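Local coordinates for protein putative hydantoin racemase (Klebsiella pneumoniae subsp. pneumoniae, PDB 3QVL) that racemises allantoin, and probably also interconverts the D and L forms of other 5-monosubstituted hydantoins, as an enzyme of the HyuE racemase family, at residues A98-H103 against S205-M210; D71-A76 against G92-I97; R111-T116 against D173-I178. All blocks are in the same frame, centred on the assembly; numbering follows the deposited sequence.

Contact 1 (A98-H103 against S205-M210); sequences AEAAMH and SAAVKM
The methyl group of Ala100 is central to this contact, pressing onto the helical turn made by Ala206 and Ala207. Its CB comes within 3.5 Å of the backbone N of Ala207, so it rests on main chain as much as on side chain. It also sits 3.8 Å from the CB of Ala206 and equally far from the CB of Ala207, in the notch between the two methyls. Met210, one turn on, adds a looser apolar touch, its CG lying 4.3 Å from Ala100 CB. With alanines at the crossing, the axes of the two short helical segments come to 8.0 Å, at 88° to one another. The two helices are neighbours in an alpha/beta domain: 97-108 follows directly on strand 94-96, and Ile95 of that strand touches Ala100, Ala207 and Met210.

Within 98-103, Glu99 O accepts the backbone N of His103. The ring nitrogen His103 ND1 also bonds Glu99 O, at 2.7 Å, approaching from above the carbonyl plane. Held there, the imidazole turns its NE2 to Thr106 of the second subunit and meets that subunit's own His103, while Glu99 OE2 forms a salt bridge with Arg87.

Contact 2 (D71-A76 against G92-I97); sequences DGHVIA and GPVIGI
Four backbone hydrogen bonds stitch His73 and Ile75 to residues 93-97. His73 N reaches Pro93 O at 2.9 Å, nearly along the C=O axis, and His73 O takes Ile95 N. Ile75 N then bonds Ile95 O at 2.9 Å, and Ile75 O receives Ile97 N through a more bent bond of 3.1 Å, with 140° at the hydrogen. A water adds a polar link, 2.8 Å from His73 NE2 in the plane of the ring and accepting from Gly92 N. The second ring nitrogen, ND1, bonds Gln5, so both nitrogens have partners and the ring's rotation is fixed.

Outside these bonds, the methyls of Val94 are divided between two residues. CG2 lies obliquely by the His73 ring near CD2, while CG1 meets Ile75 CD1 at 3.7 Å. Helix 203-216 covers the face bearing Val74 and Ile95, with Val211 on Ile95. Beyond the strand end, the CG2 branch of Ile97, anti to its carbonyl carbon (CG1 at chi1 63°), approaches Val74 CG1 to 3.8 Å, the two side chains crossing at about a right angle.

Strand 72-75, helix 83-89 and strand 94-96 form a parallel beta-alpha-beta unit, with Ile97 at the C-terminal end of the sheet, its side chain about 4 Å from the bound (2,5-dioxoimidazolidin-4-yl)acetic acid.

Contact 3 (R111-T116 against D173-I178); sequences RFSIVT and DGSGAI
Ser113 OG is gripped by two polar groups of 173-178. It donates to Asp173 OD2 at 2.7 Å, using the carboxylate's anti lone pair, and accepts from Ser175 OG at 2.7 Å. Each serine's torsion explains the meeting: Ser113 OG lies beside its own backbone N (chi1 -65°), whereas Ser175 OG stands between its N and carbonyl carbon (chi1 57°). A second polar cluster gathers at Gly174 O. Arg111 NH1 bonds it at 3.1 Å from above the carbonyl plane, and a water accepts from Arg111 NE at 2.9 Å while lying close enough to donate to the same oxygen.

The main chains set these groups in place. Gly176 N donates to Arg111 O at 2.9 Å and Ser113 N to Ala177 O at 3.0 Å, bringing strand 112-116 and the chain at 176-178 alongside in parallel. Gly174, with positive phi, turns the chain out of helix 157-172 toward Ser175. Next to the serine, Ile178 CD1 packs on Ser113 CB at 3.9 Å, and Ile178 CG2 meets Val115 CG2 at 4.1 Å. His142 of strand 138-143 also bonds Asp173 OD2, and at the far end of strand 112-116 Thr116 lines the ligand pocket.

The chemistry is a short directed chain of hydrogen bonds: Ser175 donates to Ser113, which donates to Asp173, whose same oxygen also bonds His142. These three bonds tie the chain just after helix 157-172 to strands 112-116 and 138-143. With two partners on OD2, the carboxylate is probably kept in its charged form.

Overall arrangement
From the N terminus, the chain first makes contact 2, whose short loop runs from strand 72-75 through helix 83-89 to strand 94-96 and closes within the first parallel sheet. Contact 1 opens directly afterwards in helix 97-108 and closes only at helix 203-216. Contact 3 is nested inside that long loop and joins two strands of the second parallel sheet. The sheet face of contact 2 lies against the alanines of contact 1, while Met102 of 98-103 touches Phe112 and Ile114 of contact 3. Helix 97-108 thus bridges both sheets, although contacts 2 and 3, with centres 24 Å apart, do not meet.

Contact 1 (A98-H103 against S205-M210)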
loop_
_atom_site.group_PDB
_atom_site.type_symbol
_atom_site.label_atom_id
_atom_site.label_comp_id
_atom_site.label_asym_id
_atom_site.label_seq_id
_atom_site.Cartn_x
_atom_site.Cartn_y
_atom_site.Cartn_z
ATOM N N ALA A 98 3.213 -1.428 22.470
ATOM C CA ALA A 98 2.479 -0.905 21.319
ATOM C C ALA A 98 2.045 -2.065 20.432
ATOM O O ALA A 98 0.884 -2.149 20.029
ATOM C CB ALA A 98 3.328 0.077 20.537
ATOM N N GLU A 99 2.993 -2.957 20.155
ATOM C CA GLU A 99 2.758 -4.178 19.391
ATOM C C GLU A 99 1.589 -4.979 19.966
ATOM O O GLU A 99 0.638 -5.299 19.251
ATOM C CB GLU A 99 4.037 -5.022 19.372
ATOM C CG GLU A 99 3.927 -6.365 18.657
ATOM C CD GLU A 99 5.147 -7.245 18.874
ATOM O OE1 GLU A 99 5.772 -7.165 19.956
ATOM O OE2 GLU A 99 5.484 -8.026 17.961
ATOM N N ALA A 100 1.662 -5.277 21.262
ATOM C CA ALA A 100 0.654 -6.092 21.939
ATOM C C ALA A 100 -0.727 -5.438 21.968
ATOM O O ALA A 100 -1.732 -6.108 21.728
ATOM C CB ALA A 100 1.109 -6.434 23.343
ATOM N N ALA A 101 -0.768 -4.137 22.257
ATOM C CA ALA A 101 -2.028 -3.391 22.323
ATOM C C ALA A 101 -2.734 -3.338 20.971
ATOM O O ALA A 101 -3.953 -3.512 20.897
ATOM C CB ALA A 101 -1.795 -1.987 22.858
ATOM N N MET A 102 -1.963 -3.099 19.911
ATOM C CA MET A 102 -2.490 -3.067 18.547
ATOM C C MET A 102 -2.993 -4.442 18.112
ATOM O O MET A 102 -4.057 -4.551 17.501
ATOM C CB MET A 102 -1.430 -2.560 17.565
ATOM C CG MET A 102 -1.081 -1.087 17.709
ATOM S SD MET A 102 0.326 -0.633 16.679
ATOM C CE MET A 102 0.620 1.047 17.223
ATOM N N HIS A 103 -2.220 -5.482 18.432
ATOM C CA HIS A 103 -2.600 -6.868 18.145
ATOM C C HIS A 103 -3.931 -7.238 18.801
ATOM O O HIS A 103 -4.803 -7.824 18.152
ATOM C CB HIS A 103 -1.500 -7.840 18.591
ATOM C CG HIS A 103 -0.427 -8.056 17.569
ATOM N ND1 HIS A 103 0.549 -7.120 17.299
ATOM C CD2 HIS A 103 -0.166 -9.111 16.761
ATOM C CE1 HIS A 103 1.356 -7.585 16.362
ATOM N NE2 HIS A 103 0.943 -8.791 16.017
ATOM N N SER A 205 -0.282 -4.969 30.098
ATOM C CA SER A 205 -1.020 -6.175 30.454
ATOM C C SER A 205 -1.131 -7.140 29.269
ATOM O O SER A 205 -0.970 -8.350 29.434
ATOM C CB SER A 205 -2.404 -5.811 30.999
ATOM O OG SER A 205 -3.151 -5.062 30.056
ATOM N N ALA A 206 -1.385 -6.589 28.082
ATOM C CA ALA A 206 -1.499 -7.376 26.853
ATOM C C ALA A 206 -0.204 -8.110 26.505
ATOM O O ALA A 206 -0.237 -9.284 26.127
ATOM C CB ALA A 206 -1.937 -6.488 25.696
ATOM N N ALA A 207 0.927 -7.419 26.647
ATOM C CA ALA A 207 2.239 -7.995 26.344
ATOM C C ALA A 207 2.596 -9.131 27.297
ATOM O O ALA A 207 3.180 -10.132 26.880
ATOM C CB ALA A 207 3.316 -6.921 26.361
ATOM N N VAL A 208 2.237 -8.967 28.570
ATOM C CA VAL A 208 2.422 -10.014 29.578
ATOM C C VAL A 208 1.689 -11.288 29.155
ATOM O O VAL A 208 2.251 -12.385 29.217
ATOM C CB VAL A 208 1.961 -9.542 30.987
ATOM C CG1 VAL A 208 1.881 -10.709 31.970
ATOM C CG2 VAL A 208 2.902 -8.470 31.518
ATOM N N LYS A 209 0.447 -11.130 28.700
ATOM C CA LYS A 209 -0.362 -12.262 28.250
ATOM C C LYS A 209 0.198 -12.907 26.982
ATOM O O LYS A 209 0.075 -14.119 26.798
ATOM C CB LYS A 209 -1.827 -11.855 28.040
ATOM C CG LYS A 209 -2.526 -11.216 29.254
ATOM C CD LYS A 209 -2.286 -11.955 30.573
ATOM C CE LYS A 209 -3.084 -13.243 30.676
ATOM N NZ LYS A 209 -2.808 -13.938 31.968
ATOM N N MET A 210 0.814 -12.097 26.120
ATOM C CA MET A 210 1.447 -12.604 24.898
ATOM C C MET A 210 2.674 -13.456 25.210
ATOM O O MET A 210 2.868 -14.514 24.607
ATOM C CB MET A 210 1.812 -11.464 23.938
ATOM C CG MET A 210 0.625 -10.733 23.307
ATOM S SD MET A 210 -0.614 -11.797 22.528
ATOM C CE MET A 210 -1.782 -12.000 23.876
#

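Contact 2 (D71-A76 against G92-I97)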
loop_
_atom_site.group_PDB
_atom_site.type_symbol
_atom_site.label_atom_id
_atom_site.label_comp_id
_atom_site.label_asym_id
_atom_site.label_seq_id
_atom_site.Cartn_x
_atom_site.Cartn_y
_atom_site.Cartn_z
ATOM N N ASP A 71 11.829 -16.290 31.281
ATOM C CA ASP A 71 11.120 -16.966 30.197
ATOM C C ASP A 71 10.762 -16.034 29.040
ATOM O O ASP A 71 10.572 -16.485 27.910
ATOM C CB ASP A 71 9.871 -17.663 30.740
ATOM C CG ASP A 71 10.208 -18.771 31.719
ATOM O OD1 ASP A 71 10.665 -19.844 31.272
ATOM O OD2 ASP A 71 10.021 -18.568 32.935
ATOM N N GLY A 72 10.676 -14.737 29.328
ATOM C CA GLY A 72 10.340 -13.741 28.315
ATOM C C GLY A 72 10.503 -12.313 28.795
ATOM O O GLY A 72 10.755 -12.067 29.978
ATOM N N HIS A 73 10.355 -11.370 27.867
ATOM C CA HIS A 73 10.560 -9.953 28.156
ATOM C C HIS A 73 9.442 -9.090 27.579
ATOM O O HIS A 73 8.837 -9.433 26.560
ATOM C CB HIS A 73 11.896 -9.463 27.589
ATOM C CG HIS A 73 13.047 -10.386 27.841
ATOM N ND1 HIS A 73 13.975 -10.168 28.836
ATOM C CD2 HIS A 73 13.433 -11.521 27.209
ATOM C CE1 HIS A 73 14.880 -11.131 28.811
ATOM N NE2 HIS A 73 14.571 -11.967 27.837
ATOM N N VAL A 74 9.186 -7.965 28.242
ATOM C CA VAL A 74 8.243 -6.959 27.760
ATOM C C VAL A 74 8.949 -5.604 27.686
ATOM O O VAL A 74 9.597 -5.185 28.647
ATOM C CB VAL A 74 6.992 -6.867 28.677
ATOM C CG1 VAL A 74 6.128 -5.665 28.312
ATOM C CG2 VAL A 74 6.168 -8.151 28.600
ATOM N N ILE A 75 8.838 -4.934 26.539
ATOM C CA ILE A 75 9.348 -3.568 26.387
ATOM C C ILE A 75 8.196 -2.592 26.616
ATOM O O ILE A 75 7.293 -2.466 25.781
ATOM C CB ILE A 75 10.024 -3.347 25.012
ATOM C CG1 ILE A 75 11.244 -4.264 24.871
ATOM C CG2 ILE A 75 10.435 -1.883 24.837
ATOM C CD1 ILE A 75 11.878 -4.256 23.495
ATOM N N ALA A 76 8.243 -1.904 27.755
ATOM C CA ALA A 76 7.087 -1.175 28.275
ATOM C C ALA A 76 7.024 0.329 27.987
ATOM O O ALA A 76 6.685 1.128 28.867
ATOM C CB ALA A 76 6.908 -1.457 29.767
ATOM N N GLY A 92 14.323 -15.961 25.155
ATOM C CA GLY A 92 12.874 -15.907 25.317
ATOM C C GLY A 92 12.268 -14.801 24.470
ATOM O O GLY A 92 12.975 -13.868 24.074
ATOM N N PRO A 93 10.957 -14.895 24.182
ATOM C CA PRO A 93 10.288 -13.896 23.348
ATOM C C PRO A 93 10.288 -12.499 23.971
ATOM O O PRO A 93 10.256 -12.362 25.197
ATOM C CB PRO A 93 8.854 -14.428 23.242
ATOM C CG PRO A 93 8.688 -15.321 24.420
ATOM C CD PRO A 93 10.027 -15.950 24.622
ATOM N N VAL A 94 10.343 -11.481 23.115
ATOM C CA VAL A 94 10.284 -10.085 23.542
ATOM C C VAL A 94 9.094 -9.417 22.860
ATOM O O VAL A 94 9.007 -9.396 21.629
ATOM C CB VAL A 94 11.583 -9.311 23.202
ATOM C CG1 VAL A 94 11.538 -7.909 23.791
ATOM C CG2 VAL A 94 12.814 -10.053 23.711
ATOM N N ILE A 95 8.183 -8.878 23.666
ATOM C CA ILE A 95 6.964 -8.249 23.157
ATOM C C ILE A 95 6.908 -6.774 23.548
ATOM O O ILE A 95 7.066 -6.426 24.720
ATOM C CB ILE A 95 5.681 -8.981 23.658
ATOM C CG1 ILE A 95 5.761 -10.498 23.408
ATOM C CG2 ILE A 95 4.417 -8.378 23.034
ATOM C CD1 ILE A 95 5.873 -10.912 21.940
ATOM N N GLY A 96 6.695 -5.911 22.557
ATOM C CA GLY A 96 6.499 -4.486 22.803
ATOM C C GLY A 96 5.065 -4.205 23.205
ATOM O O GLY A 96 4.152 -4.938 22.814
ATOM N N ILE A 97 4.856 -3.146 23.985
ATOM C CA ILE A 97 3.506 -2.820 24.458
ATOM C C ILE A 97 2.615 -2.189 23.385
ATOM O O ILE A 97 1.403 -2.398 23.390
ATOM C CB ILE A 97 3.492 -1.987 25.772
ATOM C CG1 ILE A 97 4.160 -0.621 25.588
ATOM C CG2 ILE A 97 4.120 -2.788 26.911
ATOM C CD1 ILE A 97 3.677 0.428 26.578
HETATM O O HOH W 1 15.958 -14.296 27.075
#

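Contact 3 (R111-T116 against D173-I178)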
loop_
_atom_site.group_PDB
_atom_site.type_symbol
_atom_site.label_atom_id
_atom_site.label_comp_id
_atom_site.label_asym_id
_atom_site.label_seq_id
_atom_site.Cartn_x
_atom_site.Cartn_y
_atom_site.Cartn_z
ATOM N N ARG A 111 -11.768 -1.373 13.897
ATOM C CA ARG A 111 -10.794 -0.284 13.923
ATOM C C ARG A 111 -10.642 0.291 15.327
ATOM O O ARG A 111 -11.580 0.256 16.128
ATOM C CB ARG A 111 -11.178 0.822 12.936
ATOM C CG ARG A 111 -11.197 0.393 11.469
ATOM C CD ARG A 111 -11.226 1.587 10.531
ATOM N NE ARG A 111 -12.380 2.451 10.773
ATOM C CZ ARG A 111 -12.524 3.674 10.272
ATOM N NH1 ARG A 111 -13.612 4.378 10.553
ATOM N NH2 ARG A 111 -11.586 4.197 9.490
ATOM N N PHE A 112 -9.455 0.819 15.614
ATOM C CA PHE A 112 -9.160 1.406 16.920
ATOM C C PHE A 112 -8.618 2.828 16.805
ATOM O O PHE A 112 -8.118 3.232 15.753
ATOM C CB PHE A 112 -8.176 0.523 17.705
ATOM C CG PHE A 112 -6.831 0.356 17.041
ATOM C CD1 PHE A 112 -5.805 1.274 17.268
ATOM C CD2 PHE A 112 -6.586 -0.723 16.198
ATOM C CE1 PHE A 112 -4.561 1.121 16.659
ATOM C CE2 PHE A 112 -5.344 -0.885 15.585
ATOM C CZ PHE A 112 -4.331 0.038 15.816
ATOM N N SER A 113 -8.724 3.577 17.899
ATOM C CA SER A 113 -8.105 4.892 18.003
ATOM C C SER A 113 -7.006 4.867 19.057
ATOM O O SER A 113 -7.147 4.214 20.094
ATOM C CB SER A 113 -9.147 5.954 18.355
ATOM O OG SER A 113 -10.096 6.096 17.313
ATOM N N ILE A 114 -5.912 5.571 18.783
ATOM C CA ILE A 114 -4.800 5.677 19.728
ATOM C C ILE A 114 -4.877 6.998 20.490
ATOM O O ILE A 114 -5.101 8.055 19.897
ATOM C CB ILE A 114 -3.421 5.534 19.021
ATOM C CG1 ILE A 114 -3.269 4.130 18.420
ATOM C CG2 ILE A 114 -2.267 5.827 19.992
ATOM C CD1 ILE A 114 -2.093 3.976 17.464
ATOM N N VAL A 115 -4.712 6.921 21.809
ATOM C CA VAL A 115 -4.623 8.108 22.654
ATOM C C VAL A 115 -3.284 8.089 23.391
ATOM O O VAL A 115 -3.084 7.301 24.318
ATOM C CB VAL A 115 -5.803 8.206 23.659
ATOM C CG1 VAL A 115 -5.663 9.447 24.542
ATOM C CG2 VAL A 115 -7.142 8.227 22.926
ATOM N N THR A 116 -2.368 8.949 22.953
ATOM C CA THR A 116 -1.043 9.065 23.566
ATOM C C THR A 116 -0.900 10.406 24.302
ATOM O O THR A 116 -1.877 11.147 24.433
ATOM C CB THR A 116 0.096 8.823 22.530
ATOM O OG1 THR A 116 1.345 8.659 23.212
ATOM C CG2 THR A 116 0.198 9.970 21.522
ATOM N N ASP A 173 -14.401 9.249 15.682
ATOM C CA ASP A 173 -13.435 8.530 14.840
ATOM C C ASP A 173 -14.002 7.402 13.981
ATOM O O ASP A 173 -13.430 7.067 12.942
ATOM C CB ASP A 173 -12.281 7.987 15.689
ATOM C CG ASP A 173 -11.499 9.082 16.395
ATOM O OD1 ASP A 173 -11.768 10.280 16.161
ATOM O OD2 ASP A 173 -10.604 8.734 17.190
ATOM N N GLY A 174 -15.114 6.814 14.417
ATOM C CA GLY A 174 -15.662 5.630 13.759
ATOM C C GLY A 174 -14.870 4.386 14.121
ATOM O O GLY A 174 -14.657 3.506 13.283
ATOM N N SER A 175 -14.426 4.328 15.375
ATOM C CA SER A 175 -13.677 3.187 15.898
ATOM C C SER A 175 -14.457 2.492 17.012
ATOM O O SER A 175 -15.366 3.079 17.605
ATOM C CB SER A 175 -12.302 3.635 16.403
ATOM O OG SER A 175 -12.423 4.638 17.395
ATOM N N GLY A 176 -14.095 1.242 17.291
ATOM C CA GLY A 176 -14.780 0.440 18.302
ATOM C C GLY A 176 -13.977 0.200 19.568
ATOM O O GLY A 176 -14.515 -0.282 20.566
ATOM N N ALA A 177 -12.690 0.535 19.530
ATOM C CA ALA A 177 -11.802 0.329 20.674
ATOM C C ALA A 177 -10.770 1.444 20.811
ATOM O O ALA A 177 -10.496 2.175 19.857
ATOM C CB ALA A 177 -11.110 -1.027 20.575
ATOM N N ILE A 178 -10.208 1.564 22.010
ATOM C CA ILE A 178 -9.147 2.527 22.283
ATOM C C ILE A 178 -7.854 1.799 22.639
ATOM O O ILE A 178 -7.853 0.876 23.458
ATOM C CB ILE A 178 -9.531 3.507 23.431
ATOM C CG1 ILE A 178 -10.807 4.297 23.091
ATOM C CG2 ILE A 178 -8.360 4.438 23.783
ATOM C CD1 ILE A 178 -10.707 5.222 21.876
HETATM O O HOH W 2 -15.113 1.536 11.339
HETATM O O HOH W 3 -14.642 0.289 14.337
#